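Side-chain contact in ABC transporter, substrate binding protein (Agrobacterium tumefaciens, PDB 3C9H), which probably captures a solute in the periplasm and delivers it to an ABC transporter, and binds a magnesium ion: residues L98-S103 with M333-Q338. Sequence-based numbering, arbitrary orientation.
Sequences LQVKLS and MVYLDQ
Val100 and Tyr335 form the apolar half of this contact, their side chains crossing at about a right angle. The CE1 corner of the phenol ring is the part nearest the helix: CE1 of Tyr335 lies 3.7 Å from CG2 of Val100 and 4.0 Å from its CG1, so one ring carbon meets both methyls. Val100 CG2 approaches the ring obliquely and lies 4.0 Å from Tyr335 OH. Both CB atoms are directed at the opposing segment. With CG placed beside the backbone N and anti to the carbonyl carbon (chi1 -51°), Tyr335 reaches across the 8.7 Å that separates its CA from that of Val100. Val334 CB, from the preceding residue, stands 4.1 Å above one face of the ring, offset toward its rim.

The second half is polar and nearer to solvent. Lys101 leaves the helix as a nearly straight chain that bends only at its last torsion (chi4 52°), bringing the ammonium group close to the end of the Gln338 side chain, which crosses it at roughly a right angle. Lys101 NZ also forms a salt bridge with Asp105, four residues on and just past the end of helix 96-104.

Within that helix, Ser103 OG donates to Gln99 O, 3.0 Å away. Asp337 caps the start of helix 338-353 through OD1 to Lys340 N. In this protein of the periplasmic binding protein clan, the contact lies away from the magnesium site at Ser41 and Asp43. It sets helix 96-104 against the loop that leads from strand 323-325 into the C-terminal helix, with Val100 also resting on Ile264 of strand 258-268 and Lys101 on Tyr74 of helix 70-82.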
# COMPACT_ATOMS: atom_id res chain seq x y z
N LEU A 98 6.35 3.54 -8.57
CA LEU A 98 6.19 4.94 -8.94
C LEU A 98 7.08 5.82 -8.08
O LEU A 98 7.56 6.85 -8.55
CB LEU A 98 4.72 5.39 -8.80
CG LEU A 98 3.74 4.65 -9.74
CD1 LEU A 98 2.33 5.15 -9.60
CD2 LEU A 98 4.24 4.69 -11.22
N GLN A 99 7.29 5.43 -6.82
CA GLN A 99 8.16 6.18 -5.94
C GLN A 99 9.62 6.06 -6.34
O GLN A 99 10.36 7.03 -6.32
CB GLN A 99 7.95 5.76 -4.49
CG GLN A 99 6.59 6.21 -3.94
CD GLN A 99 6.57 7.70 -3.59
OE1 GLN A 99 6.36 8.54 -4.47
NE2 GLN A 99 6.76 8.02 -2.30
N VAL A 100 10.03 4.86 -6.69
CA VAL A 100 11.40 4.64 -7.18
C VAL A 100 11.59 5.35 -8.52
O VAL A 100 12.62 5.98 -8.74
CB VAL A 100 11.76 3.14 -7.24
CG1 VAL A 100 13.14 2.90 -7.99
CG2 VAL A 100 11.82 2.58 -5.82
N LYS A 101 10.60 5.29 -9.41
CA LYS A 101 10.66 6.11 -10.64
C LYS A 101 10.85 7.62 -10.40
O LYS A 101 11.70 8.23 -11.03
CB LYS A 101 9.47 5.86 -11.55
CG LYS A 101 9.55 6.62 -12.88
CD LYS A 101 8.57 6.08 -13.87
CE LYS A 101 8.73 6.73 -15.27
NZ LYS A 101 10.15 6.70 -15.84
N LEU A 102 10.05 8.25 -9.52
CA LEU A 102 10.29 9.65 -9.17
C LEU A 102 11.73 9.86 -8.76
O LEU A 102 12.37 10.80 -9.22
CB LEU A 102 9.40 10.15 -8.03
CG LEU A 102 7.90 10.35 -8.23
CD1 LEU A 102 7.26 10.64 -6.85
CD2 LEU A 102 7.60 11.46 -9.20
N SER A 103 12.22 9.00 -7.88
CA SER A 103 13.56 9.13 -7.32
C SER A 103 14.62 8.95 -8.41
O SER A 103 15.63 9.69 -8.47
CB SER A 103 13.74 8.09 -6.20
OG SER A 103 12.79 8.29 -5.16
N MET A 333 15.18 -0.94 -12.01
CA MET A 333 15.31 -2.26 -12.68
C MET A 333 14.43 -3.38 -12.11
O MET A 333 14.07 -4.30 -12.84
CB MET A 333 16.77 -2.73 -12.64
CG MET A 333 17.33 -2.91 -11.22
SD MET A 333 19.02 -3.52 -11.28
CE MET A 333 19.75 -2.78 -9.80
N VAL A 334 14.11 -3.33 -10.81
CA VAL A 334 13.19 -4.32 -10.21
C VAL A 334 11.76 -4.22 -10.79
O VAL A 334 11.00 -5.20 -10.81
CB VAL A 334 13.14 -4.17 -8.65
CG1 VAL A 334 12.22 -5.24 -8.02
CG2 VAL A 334 14.54 -4.24 -8.06
N TYR A 335 11.42 -3.02 -11.26
CA TYR A 335 10.07 -2.67 -11.69
C TYR A 335 9.89 -2.57 -13.20
O TYR A 335 10.84 -2.24 -13.92
CB TYR A 335 9.70 -1.35 -11.07
CG TYR A 335 9.95 -1.30 -9.59
CD1 TYR A 335 11.06 -0.64 -9.07
CD2 TYR A 335 9.08 -1.94 -8.70
CE1 TYR A 335 11.28 -0.59 -7.70
CE2 TYR A 335 9.30 -1.89 -7.32
CZ TYR A 335 10.40 -1.21 -6.83
OH TYR A 335 10.61 -1.18 -5.49
N LEU A 336 8.66 -2.80 -13.64
CA LEU A 336 8.28 -2.77 -15.06
C LEU A 336 8.35 -1.36 -15.65
O LEU A 336 7.80 -0.42 -15.09
CB LEU A 336 6.85 -3.30 -15.24
CG LEU A 336 6.63 -4.81 -15.18
CD1 LEU A 336 7.12 -5.37 -13.85
CD2 LEU A 336 5.16 -5.15 -15.38
N ASP A 337 8.99 -1.24 -16.80
CA ASP A 337 9.05 0.02 -17.50
C ASP A 337 7.66 0.44 -18.02
O ASP A 337 6.74 -0.37 -18.07
CB ASP A 337 10.09 -0.05 -18.63
CG ASP A 337 9.68 -0.93 -19.79
OD1 ASP A 337 8.50 -0.93 -20.19
OD2 ASP A 337 10.57 -1.60 -20.37
N GLN A 338 7.56 1.70 -18.44
CA GLN A 338 6.27 2.31 -18.82
C GLN A 338 5.51 1.51 -19.89
O GLN A 338 4.28 1.35 -19.80
CB GLN A 338 6.48 3.76 -19.30
CG GLN A 338 7.02 4.69 -18.20
CD GLN A 338 7.62 5.96 -18.75
OE1 GLN A 338 6.98 6.67 -19.54
NE2 GLN A 338 8.84 6.28 -18.32